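Putative NAD(P)H nitroreductase MhqN (Bacillus subtilis, PDB 3BEM) is a putative FMN-dependent, NAD(P)H-linked nitroreductase, working as a homodimer, that may contribute to the degradation of aromatic compounds. Local coordinates at residues S87-V92 against M191-K196; Q80-S85 against D164-I169; P51-L56 against S129-R134. The protein carries 3 engineered substitutions. All blocks are in the same frame, centred on the assembly; numbering follows the deposited sequence. Where two conformers were deposited one is given.

Interaction 1 (S87-V92 against M191-K196). With PGO (S-1,2-propanediol), chain H.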
loop_
_atom_site.group_PDB
_atom_site.type_symbol
_atom_site.label_atom_id
_atom_site.label_comp_id
_atom_site.label_asym_id
_atom_site.label_seq_id
_atom_site.Cartn_x
_atom_site.Cartn_y
_atom_site.Cartn_z
ATOM N N SER B 87 -18.720 -9.529 -7.036
ATOM C CA SER B 87 -18.919 -9.123 -8.428
ATOM C C SER B 87 -17.713 -9.400 -9.312
ATOM O O SER B 87 -17.879 -9.725 -10.480
ATOM C CB SER B 87 -19.317 -7.659 -8.503
ATOM O OG SER B 87 -20.466 -7.451 -7.707
ATOM N N ALA B 88 -16.513 -9.289 -8.744
ATOM C CA ALA B 88 -15.279 -9.623 -9.428
ATOM C C ALA B 88 -14.234 -9.988 -8.378
ATOM O O ALA B 88 -14.334 -9.586 -7.201
ATOM C CB ALA B 88 -14.786 -8.471 -10.304
ATOM N N VAL B 89 -13.256 -10.788 -8.788
ATOM C CA VAL B 89 -12.097 -11.139 -7.958
ATOM C C VAL B 89 -10.846 -10.637 -8.680
ATOM O O VAL B 89 -10.684 -10.953 -9.858
ATOM C CB VAL B 89 -11.948 -12.658 -7.689
ATOM C CG1 VAL B 89 -10.739 -12.827 -6.707
ATOM C CG2 VAL B 89 -13.198 -13.282 -7.086
ATOM N N LEU B 90 -10.015 -9.775 -8.040
ATOM C CA LEU B 90 -8.768 -9.281 -8.655
ATOM C C LEU B 90 -7.584 -9.930 -8.007
ATOM O O LEU B 90 -7.543 -10.089 -6.772
ATOM C CB LEU B 90 -8.641 -7.768 -8.455
ATOM C CG LEU B 90 -9.653 -6.869 -9.195
ATOM C CD1 LEU B 90 -11.062 -6.984 -8.699
ATOM C CD2 LEU B 90 -9.145 -5.441 -8.999
ATOM N N LEU B 91 -6.621 -10.340 -8.822
ATOM C CA LEU B 91 -5.327 -10.749 -8.327
ATOM C C LEU B 91 -4.383 -9.620 -8.574
ATOM O O LEU B 91 -4.217 -9.166 -9.697
ATOM C CB LEU B 91 -4.879 -12.056 -8.993
ATOM C CG LEU B 91 -5.645 -13.314 -8.535
ATOM C CD1 LEU B 91 -5.519 -13.530 -6.986
ATOM C CD2 LEU B 91 -7.124 -13.294 -9.073
ATOM N N VAL B 92 -3.783 -9.146 -7.500
ATOM C CA VAL B 92 -2.839 -8.066 -7.564
ATOM C C VAL B 92 -1.443 -8.681 -7.659
ATOM O O VAL B 92 -0.970 -9.337 -6.744
ATOM C CB VAL B 92 -2.929 -7.142 -6.330
ATOM C CG1 VAL B 92 -2.014 -5.905 -6.540
ATOM C CG2 VAL B 92 -4.419 -6.736 -6.014
HETATM N N MSE B 191 -5.170 -10.724 -3.125
HETATM C CA MSE B 191 -6.431 -10.887 -3.814
HETATM C C MSE B 191 -7.367 -9.789 -3.277
HETATM O O MSE B 191 -7.321 -9.442 -2.109
HETATM C CB MSE B 191 -6.950 -12.295 -3.539
HETATM C CG MSE B 191 -8.260 -12.623 -4.132
HETATM SE SE MSE B 191 -8.720 -14.498 -3.589
HETATM C CE MSE B 191 -7.242 -15.290 -4.509
ATOM N N ILE B 192 -8.201 -9.220 -4.135
ATOM C CA ILE B 192 -9.213 -8.269 -3.701
ATOM C C ILE B 192 -10.519 -8.662 -4.315
ATOM O O ILE B 192 -10.619 -8.706 -5.552
ATOM C CB ILE B 192 -8.888 -6.823 -4.120
ATOM C CG1 ILE B 192 -7.489 -6.412 -3.575
ATOM C CG2 ILE B 192 -9.972 -5.859 -3.613
ATOM C CD1 ILE B 192 -6.978 -5.062 -4.127
ATOM N N THR B 193 -11.512 -8.900 -3.475
ATOM C CA THR B 193 -12.879 -9.046 -3.968
ATOM C C THR B 193 -13.541 -7.696 -3.986
ATOM O O THR B 193 -13.286 -6.846 -3.123
ATOM C CB THR B 193 -13.712 -10.048 -3.162
ATOM O OG1 THR B 193 -13.502 -9.877 -1.767
ATOM C CG2 THR B 193 -13.379 -11.451 -3.558
ATOM N N ILE B 194 -14.448 -7.499 -4.952
ATOM C CA ILE B 194 -15.207 -6.266 -5.069
ATOM C C ILE B 194 -16.676 -6.619 -5.304
ATOM O O ILE B 194 -16.996 -7.609 -5.961
ATOM C CB ILE B 194 -14.628 -5.353 -6.195
ATOM C CG1 ILE B 194 -15.358 -4.017 -6.204
ATOM C CG2 ILE B 194 -14.709 -6.067 -7.593
ATOM C CD1 ILE B 194 -14.684 -2.984 -7.069
ATOM N N GLY B 195 -17.589 -5.815 -4.746
ATOM C CA GLY B 195 -18.985 -6.034 -4.881
ATOM C C GLY B 195 -19.767 -5.107 -4.012
ATOM O O GLY B 195 -19.277 -4.037 -3.684
ATOM N N LYS B 196 -20.992 -5.507 -3.656
ATOM C CA LYS B 196 -21.861 -4.708 -2.776
ATOM C C LYS B 196 -22.145 -5.569 -1.556
ATOM O O LYS B 196 -22.647 -6.714 -1.684
ATOM C CB LYS B 196 -23.148 -4.301 -3.467
ATOM C CG LYS B 196 -22.971 -3.435 -4.737
ATOM C CD LYS B 196 -22.322 -2.065 -4.514
ATOM C CE LYS B 196 -22.256 -1.238 -5.854
ATOM N NZ LYS B 196 -23.531 -0.695 -6.345
HETATM C C1 PGO H . -20.384 -9.665 -12.937
HETATM C C2 PGO H . -19.434 -9.754 -14.130
HETATM C C3 PGO H . -19.679 -11.036 -14.949
HETATM O O1 PGO H . -19.967 -8.728 -11.936
HETATM O O2 PGO H . -19.580 -8.568 -14.949
HETATM O O HOH W 1 -21.713 -7.960 -4.987
#
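Ala88 and Leu90 turn their side chains to the same face of an antiparallel sheet as Ile192 and Ile194, while Val89 and Leu91 share the other face with Met191 and Thr193. On the first face, Ile194 CG2 lies between its own backbone N and carbonyl carbon, which leaves it 3.6 Å from Ala88 CB and also brings Leu90 CD1 against it. Farther along, Val92 CG2 meets the end of the Ile192 side chain, CD1, at 3.6 Å. Helix 136-161 covers this face through Phe154, Ala151 and Ala158.

On the second face Met191, a selenomethionine, has CG anti to the backbone N (chi1 178°) and passing Val89 CG1; in the conformer given, its CE lies beside Leu91 CD1. Val89 and Thr193 also point the same way, their CG2 methyls 4.0 Å apart.

Between the faces, Leu90 N reaches Ile192 O at 2.8 Å in a nearly straight bond (173°), and Ile192 N returns one to Leu90 O. A classic beta bulge closes the strand pair: Ser87 N, weakly, and Ala88 N both donate to Ile194 O. Ser87 OG bonds to His33 O and, through a water, to Lys196 N. The cross-strand bonds serve Ala88, Leu90, Ile192 and Ile194, whereas Val89 and Leu91 pair with Val64 and Val62 and Met191 with Met168, leaving the faces largely to apolar packing.

Interaction 2 (Q80-S85 against D164-I169); sequences QYKVVS and DTCPMI. With FMN (flavin mononucleotide), chain G.
The backbones of 80-85, a loop entering the short helix 82-85, and of strand 164-168 stay well apart, with CA atoms of Lys82 and Cys166 8.8 Å from each other, so side chains alone bridge them. Together they form part of the FMN pocket of the nitroreductase fold, on the pyrimidine side of the isoalloxazine.

The selenomethionine Met168 spans the gap: its chain bends at chi3 (70°) and brings CE over one face of the Gln80 amide, 3.4 Å from NE2, with Lys82 CG also near that methyl. Gln80, extended beyond CG, arrives from the opposite direction and reads the flavin with both ends of its amide. OE1 accepts from FMN N3 at 2.9 Å, and NE2 donates to FMN O4 at 3.2 Å. Replacing Gln80 by alanine is likely to leave FMN N3 and O4 without their amide partners and to open a gap beside the Met168 methyl.

Lys82 bends at chi3 to carry NZ to FMN O2, 2.8 Å away, and NZ also donates to Ala26 O. This positive charge beside O2 would be expected to stabilise negative charge on the pyrimidine of a reduced flavin. From the strand end, Ile169 N donates to FMN N5 at 2.9 Å, while Pro167 packs on Pro51 of the second subunit. Beside the lysine, Cys166 SG lies 3.5 Å from Lys82 NZ and 3.4 Å from FMN N1.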
loop_
_atom_site.group_PDB
_atom_site.type_symbol
_atom_site.label_atom_id
_atom_site.label_comp_id
_atom_site.label_asym_id
_atom_site.label_seq_id
_atom_site.Cartn_x
_atom_site.Cartn_y
_atom_site.Cartn_z
ATOM N N GLN B 80 -12.952 -19.603 0.851
ATOM C CA GLN B 80 -13.717 -18.408 1.165
ATOM C C GLN B 80 -14.785 -18.128 0.111
ATOM O O GLN B 80 -14.515 -17.794 -1.047
ATOM C CB GLN B 80 -12.787 -17.224 1.318
ATOM C CG GLN B 80 -11.806 -17.375 2.477
ATOM C CD GLN B 80 -11.012 -16.105 2.682
ATOM O OE1 GLN B 80 -11.569 -15.092 3.107
ATOM N NE2 GLN B 80 -9.719 -16.130 2.318
ATOM N N TYR B 81 -16.026 -18.229 0.564
ATOM C CA TYR B 81 -17.166 -18.090 -0.318
ATOM C C TYR B 81 -17.315 -16.721 -0.948
ATOM O O TYR B 81 -17.874 -16.595 -2.052
ATOM C CB TYR B 81 -18.422 -18.397 0.466
ATOM C CG TYR B 81 -19.654 -18.294 -0.383
ATOM C CD1 TYR B 81 -19.920 -19.240 -1.351
ATOM C CD2 TYR B 81 -20.558 -17.241 -0.204
ATOM C CE1 TYR B 81 -21.049 -19.135 -2.161
ATOM C CE2 TYR B 81 -21.669 -17.126 -1.009
ATOM C CZ TYR B 81 -21.905 -18.078 -1.978
ATOM O OH TYR B 81 -23.046 -17.977 -2.742
ATOM N N LYS B 82 -16.772 -15.692 -0.308
ATOM C CA LYS B 82 -16.827 -14.353 -0.916
ATOM C C LYS B 82 -16.193 -14.259 -2.330
ATOM O O LYS B 82 -16.570 -13.385 -3.096
ATOM C CB LYS B 82 -16.294 -13.279 0.067
ATOM C CG LYS B 82 -14.837 -13.329 0.299
ATOM C CD LYS B 82 -14.389 -12.257 1.377
ATOM C CE LYS B 82 -14.569 -12.742 2.750
ATOM N NZ LYS B 82 -14.340 -11.602 3.620
ATOM N N VAL B 83 -15.265 -15.154 -2.686
ATOM C CA VAL B 83 -14.759 -15.211 -4.057
ATOM C C VAL B 83 -15.909 -15.494 -5.041
ATOM O O VAL B 83 -15.946 -14.925 -6.142
ATOM C CB VAL B 83 -13.604 -16.239 -4.217
ATOM C CG1 VAL B 83 -13.377 -16.605 -5.659
ATOM C CG2 VAL B 83 -12.315 -15.693 -3.632
ATOM N N VAL B 84 -16.844 -16.352 -4.633
ATOM C CA VAL B 84 -18.023 -16.708 -5.467
ATOM C C VAL B 84 -19.084 -15.605 -5.509
ATOM O O VAL B 84 -19.579 -15.258 -6.587
ATOM C CB VAL B 84 -18.601 -18.069 -4.977
ATOM C CG1 VAL B 84 -19.914 -18.457 -5.703
ATOM C CG2 VAL B 84 -17.522 -19.145 -5.140
ATOM N N SER B 85 -19.426 -15.049 -4.348
ATOM C CA SER B 85 -20.512 -14.056 -4.252
ATOM C C SER B 85 -20.099 -12.677 -4.778
ATOM O O SER B 85 -20.940 -11.883 -5.133
ATOM C CB SER B 85 -20.996 -13.906 -2.828
ATOM O OG SER B 85 -19.915 -13.552 -1.973
ATOM N N ASP B 164 -17.863 -1.908 -2.484
ATOM C CA ASP B 164 -17.159 -2.505 -1.345
ATOM C C ASP B 164 -16.064 -3.453 -1.817
ATOM O O ASP B 164 -16.172 -4.070 -2.859
ATOM C CB ASP B 164 -18.149 -3.249 -0.464
ATOM C CG ASP B 164 -19.221 -2.320 0.041
ATOM O OD1 ASP B 164 -18.859 -1.272 0.678
ATOM O OD2 ASP B 164 -20.394 -2.565 -0.246
ATOM N N THR B 165 -15.005 -3.574 -1.028
ATOM C CA THR B 165 -13.900 -4.512 -1.345
ATOM C C THR B 165 -13.485 -5.241 -0.082
ATOM O O THR B 165 -13.890 -4.856 1.024
ATOM C CB THR B 165 -12.647 -3.851 -1.975
ATOM O OG1 THR B 165 -12.097 -2.884 -1.053
ATOM C CG2 THR B 165 -12.938 -3.211 -3.327
ATOM N N CYS B 166 -12.812 -6.376 -0.267
ATOM C CA CYS B 166 -12.137 -7.091 0.827
ATOM C C CYS B 166 -10.775 -7.491 0.304
ATOM O O CYS B 166 -10.702 -8.267 -0.631
ATOM C CB CYS B 166 -12.933 -8.285 1.281
ATOM S SG CYS B 166 -12.177 -8.933 2.808
ATOM N N PRO B 167 -9.690 -6.974 0.881
ATOM C CA PRO B 167 -8.344 -7.446 0.581
ATOM C C PRO B 167 -8.173 -8.785 1.242
ATOM O O PRO B 167 -8.749 -9.026 2.315
ATOM C CB PRO B 167 -7.457 -6.409 1.209
ATOM C CG PRO B 167 -8.250 -5.898 2.348
ATOM C CD PRO B 167 -9.699 -5.989 1.986
HETATM N N MSE B 168 -7.424 -9.671 0.618
HETATM C CA MSE B 168 -7.302 -11.068 1.027
HETATM C C MSE B 168 -5.871 -11.591 0.817
HETATM O O MSE B 168 -5.253 -11.364 -0.216
HETATM C CB MSE B 168 -8.312 -11.951 0.252
HETATM C CG MSE B 168 -9.738 -11.439 0.360
HETATM SE SE MSE B 168 -10.857 -12.302 -0.968
HETATM C CE MSE B 168 -10.880 -14.117 -0.196
ATOM N N ILE B 169 -5.398 -12.305 1.818
ATOM C CA ILE B 169 -4.147 -13.052 1.722
ATOM C C ILE B 169 -4.379 -14.528 2.006
ATOM O O ILE B 169 -3.468 -15.349 1.872
ATOM C CB ILE B 169 -3.082 -12.476 2.674
ATOM C CG1 ILE B 169 -1.666 -12.923 2.284
ATOM C CG2 ILE B 169 -3.409 -12.824 4.154
ATOM C CD1 ILE B 169 -1.232 -12.528 0.944
HETATM N N1 FMN G . -10.351 -10.701 5.089
HETATM C C2 FMN G . -10.856 -11.942 4.797
HETATM O O2 FMN G . -12.051 -12.137 5.050
HETATM N N3 FMN G . -10.071 -12.914 4.233
HETATM C C4 FMN G . -8.722 -12.716 3.987
HETATM O O4 FMN G . -8.106 -13.601 3.356
HETATM C C4A FMN G . -8.208 -11.454 4.279
HETATM N N5 FMN G . -6.852 -11.194 4.068
HETATM C C5A FMN G . -6.406 -9.900 4.267
HETATM C C6 FMN G . -5.071 -9.613 3.929
HETATM C C7 FMN G . -4.589 -8.310 4.094
HETATM C C7M FMN G . -3.257 -7.972 3.433
HETATM C C8 FMN G . -5.396 -7.303 4.606
HETATM C C8M FMN G . -5.002 -5.843 4.399
HETATM C C9 FMN G . -6.704 -7.591 4.994
HETATM C C9A FMN G . -7.218 -8.872 4.793
HETATM N N10 FMN G . -8.553 -9.176 5.130
HETATM C C10 FMN G . -9.025 -10.445 4.821
HETATM C "C1'" FMN G . -9.383 -8.151 5.820
HETATM C "C2'" FMN G . -8.994 -7.840 7.269
HETATM O "O2'" FMN G . -9.524 -8.858 8.104
HETATM C "C3'" FMN G . -9.587 -6.485 7.623
HETATM O "O3'" FMN G . -8.947 -5.496 6.771
HETATM C "C4'" FMN G . -9.501 -6.125 9.108
HETATM O "O4'" FMN G . -10.256 -7.076 9.882
HETATM C "C5'" FMN G . -10.055 -4.690 9.331
HETATM O "O5'" FMN G . -11.421 -4.541 8.879
HETATM P P FMN G . -11.831 -3.110 8.277
HETATM O O1P FMN G . -11.623 -2.100 9.358
HETATM O O2P FMN G . -10.874 -3.021 7.143
HETATM O O3P FMN G . -13.277 -3.225 7.865
#

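Interaction 3 (P51-L56 against S129-R134); sequences PSAFNL and SFYENR. With FMN (flavin mononucleotide), chain E.
Aromatic contacts come first: Phe54 reaches from the loop after helix 37-47 into a cluster with Phe130 and Tyr131 on helix 117-134. Its CZ stands over one face of the Phe130 ring, shifted toward the rim and 3.6 Å from Phe130 CG. The two planes are inclined at 55°. Phe54 CD2 meets the Tyr131 ring at its edge, in plane, 3.7 Å from Tyr131 CE1. With CG anti to its backbone N (chi1 -166°), Phe130 swings toward the loop and presents that face to Phe54.

Aliphatic contacts complete the packing. Leu56 CD1 touches Tyr131 CE1 at 3.6 Å. Ala53 CB lies 3.7 Å from Tyr131 OH, and the same CB is also 3.4 Å from FMN C7 on the dimethylbenzene ring.

Polar bonds lead outward from the cluster: Tyr131 OH is hydrogen-bonded to His58 NE2. The loop is separately tied to the second subunit by a bond from Asn55 ND2 to Tyr207 O of that subunit, and Phe130 packs on its Gly170.

No hydrogen bond joins the two segments, so their contact rests on ring and methyl packing, which ties helix 117-134 to a loop lining an FMN site shared between subunits.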
loop_
_atom_site.group_PDB
_atom_site.type_symbol
_atom_site.label_atom_id
_atom_site.label_comp_id
_atom_site.label_asym_id
_atom_site.label_seq_id
_atom_site.Cartn_x
_atom_site.Cartn_y
_atom_site.Cartn_z
ATOM N N PRO B 51 2.065 6.230 -6.778
ATOM C CA PRO B 51 3.527 6.246 -6.893
ATOM C C PRO B 51 4.074 4.817 -6.990
ATOM O O PRO B 51 3.480 3.862 -6.475
ATOM C CB PRO B 51 3.969 6.869 -5.597
ATOM C CG PRO B 51 2.923 6.390 -4.649
ATOM C CD PRO B 51 1.641 6.444 -5.391
ATOM N N SER B 52 5.227 4.698 -7.668
ATOM C CA SER B 52 5.957 3.425 -7.696
ATOM C C SER B 52 7.448 3.754 -7.788
ATOM O O SER B 52 7.833 4.765 -8.341
ATOM C CB SER B 52 5.542 2.528 -8.876
ATOM O OG SER B 52 5.948 3.021 -10.152
ATOM N N ALA B 53 8.266 2.881 -7.193
ATOM C CA ALA B 53 9.716 3.096 -7.119
ATOM C C ALA B 53 10.253 3.249 -8.536
ATOM O O ALA B 53 9.974 2.430 -9.377
ATOM C CB ALA B 53 10.376 1.918 -6.460
ATOM N N PHE B 54 10.982 4.345 -8.780
ATOM C CA PHE B 54 11.604 4.627 -10.077
ATOM C C PHE B 54 10.605 4.715 -11.222
ATOM O O PHE B 54 10.980 4.581 -12.394
ATOM C CB PHE B 54 12.687 3.557 -10.405
ATOM C CG PHE B 54 13.760 3.416 -9.344
ATOM C CD1 PHE B 54 14.876 4.224 -9.361
ATOM C CD2 PHE B 54 13.631 2.476 -8.337
ATOM C CE1 PHE B 54 15.836 4.083 -8.385
ATOM C CE2 PHE B 54 14.586 2.340 -7.346
ATOM C CZ PHE B 54 15.686 3.148 -7.377
ATOM N N ASN B 55 9.317 4.912 -10.898
ATOM C CA ASN B 55 8.232 4.900 -11.879
ATOM C C ASN B 55 8.194 3.617 -12.700
ATOM O O ASN B 55 7.830 3.642 -13.857
ATOM C CB ASN B 55 8.339 6.104 -12.775
ATOM C CG ASN B 55 7.110 6.339 -13.614
ATOM O OD1 ASN B 55 5.984 6.104 -13.170
ATOM N ND2 ASN B 55 7.327 6.812 -14.882
ATOM N N LEU B 56 8.652 2.505 -12.107
ATOM C CA LEU B 56 8.674 1.227 -12.809
ATOM C C LEU B 56 7.297 0.571 -12.950
ATOM O O LEU B 56 7.140 -0.341 -13.761
ATOM C CB LEU B 56 9.661 0.269 -12.156
ATOM C CG LEU B 56 11.128 0.636 -12.346
ATOM C CD1 LEU B 56 11.912 -0.271 -11.474
ATOM C CD2 LEU B 56 11.535 0.478 -13.823
ATOM N N SER B 129 20.832 -1.155 -12.041
ATOM C CA SER B 129 21.826 -1.543 -11.085
ATOM C C SER B 129 21.346 -1.443 -9.635
ATOM O O SER B 129 21.774 -2.226 -8.833
ATOM C CB SER B 129 23.142 -0.773 -11.291
ATOM O OG SER B 129 23.008 0.568 -10.895
ATOM N N PHE B 130 20.464 -0.500 -9.320
ATOM C CA PHE B 130 19.861 -0.446 -7.982
ATOM C C PHE B 130 19.234 -1.812 -7.619
ATOM O O PHE B 130 19.480 -2.356 -6.547
ATOM C CB PHE B 130 18.801 0.652 -7.890
ATOM C CG PHE B 130 18.385 0.975 -6.488
ATOM C CD1 PHE B 130 17.347 0.297 -5.882
ATOM C CD2 PHE B 130 19.036 1.964 -5.767
ATOM C CE1 PHE B 130 16.942 0.586 -4.599
ATOM C CE2 PHE B 130 18.644 2.261 -4.474
ATOM C CZ PHE B 130 17.606 1.554 -3.880
ATOM N N TYR B 131 18.452 -2.382 -8.526
ATOM C CA TYR B 131 17.845 -3.671 -8.321
ATOM C C TYR B 131 18.838 -4.833 -8.377
ATOM O O TYR B 131 18.918 -5.628 -7.461
ATOM C CB TYR B 131 16.711 -3.924 -9.330
ATOM C CG TYR B 131 15.432 -3.181 -8.960
ATOM C CD1 TYR B 131 15.338 -1.790 -9.093
ATOM C CD2 TYR B 131 14.356 -3.864 -8.395
ATOM C CE1 TYR B 131 14.173 -1.115 -8.753
ATOM C CE2 TYR B 131 13.158 -3.184 -8.057
ATOM C CZ TYR B 131 13.092 -1.812 -8.212
ATOM O OH TYR B 131 11.943 -1.165 -7.817
ATOM N N GLU B 132 19.612 -4.902 -9.439
ATOM C CA GLU B 132 20.569 -6.013 -9.571
ATOM C C GLU B 132 21.602 -6.035 -8.441
ATOM O O GLU B 132 21.961 -7.113 -7.977
ATOM C CB GLU B 132 21.279 -5.978 -10.931
ATOM C CG GLU B 132 20.391 -6.129 -12.158
ATOM C CD GLU B 132 19.976 -7.568 -12.477
ATOM O OE1 GLU B 132 19.926 -8.443 -11.551
ATOM O OE2 GLU B 132 19.686 -7.807 -13.684
ATOM N N ASN B 133 22.073 -4.866 -7.995
ATOM C CA ASN B 133 23.033 -4.826 -6.891
ATOM C C ASN B 133 22.463 -5.394 -5.589
ATOM O O ASN B 133 23.194 -5.962 -4.797
ATOM C CB ASN B 133 23.577 -3.412 -6.628
ATOM C CG ASN B 133 24.512 -2.902 -7.748
ATOM O OD1 ASN B 133 24.945 -3.645 -8.651
ATOM N ND2 ASN B 133 24.796 -1.605 -7.709
ATOM N N ARG B 134 21.163 -5.220 -5.373
ATOM C CA ARG B 134 20.531 -5.638 -4.133
ATOM C C ARG B 134 20.134 -7.116 -4.189
ATOM O O ARG B 134 20.204 -7.809 -3.176
ATOM C CB ARG B 134 19.333 -4.740 -3.774
ATOM C CG ARG B 134 19.727 -3.333 -3.352
ATOM C CD ARG B 134 18.637 -2.606 -2.566
ATOM N NE ARG B 134 19.169 -1.418 -1.896
ATOM C CZ ARG B 134 18.565 -0.761 -0.905
ATOM N NH1 ARG B 134 17.375 -1.152 -0.452
ATOM N NH2 ARG B 134 19.144 0.304 -0.373
HETATM N N1 FMN E . 11.769 9.219 -4.903
HETATM C C2 FMN E . 13.013 9.711 -4.561
HETATM O O2 FMN E . 13.312 10.871 -4.878
HETATM N N3 FMN E . 13.925 8.915 -3.884
HETATM C C4 FMN E . 13.627 7.603 -3.538
HETATM O O4 FMN E . 14.418 7.020 -2.767
HETATM C C4A FMN E . 12.347 7.100 -3.905
HETATM N N5 FMN E . 11.980 5.790 -3.602
HETATM C C5A FMN E . 10.687 5.356 -3.886
HETATM C C6 FMN E . 10.278 4.067 -3.506
HETATM C C7 FMN E . 8.991 3.557 -3.809
HETATM C C7M FMN E . 8.400 2.499 -2.898
HETATM C C8 FMN E . 8.102 4.393 -4.476
HETATM C C8M FMN E . 6.637 4.194 -4.252
HETATM C C9 FMN E . 8.500 5.685 -4.858
HETATM C C9A FMN E . 9.780 6.198 -4.581
HETATM N N10 FMN E . 10.160 7.485 -4.944
HETATM C C10 FMN E . 11.421 7.934 -4.574
HETATM C "C1'" FMN E . 9.270 8.334 -5.846
HETATM C "C2'" FMN E . 9.051 7.736 -7.266
HETATM O "O2'" FMN E . 10.157 8.007 -8.120
HETATM C "C3'" FMN E . 7.756 8.336 -7.857
HETATM O "O3'" FMN E . 6.659 7.833 -7.069
HETATM C "C4'" FMN E . 7.568 8.118 -9.376
HETATM O "O4'" FMN E . 8.629 8.674 -10.143
HETATM C "C5'" FMN E . 6.305 8.789 -9.960
HETATM O "O5'" FMN E . 6.119 10.164 -9.588
HETATM P P FMN E . 4.643 10.581 -9.100
HETATM O O1P FMN E . 4.599 11.980 -8.719
HETATM O O2P FMN E . 3.733 10.476 -10.217
HETATM O O3P FMN E . 4.422 9.693 -7.951
#

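Along the chain the segments alternate, 51-56, 80-85, 87-92, 129-134, 164-169 and 191-196, so each contact crosses the other two. Interactions 1 and 2 are adjoining, with centres about 6 Å apart: helix 82-85 leads into strand 88-95, and strands 186-195 and 164-168 are neighbours in the same antiparallel sheet, four-stranded within this chain. Interaction 3 lies on the opposite side of the chain's centre, its centre about 28 Å from that of interaction 1 and 31 Å from that of interaction 2. Interactions 2 and 3 of one chain border different FMN molecules, and both touch the second subunit; each flavin site therefore draws on both chains, consistent with dimerisation being needed to complete the cofactor sites.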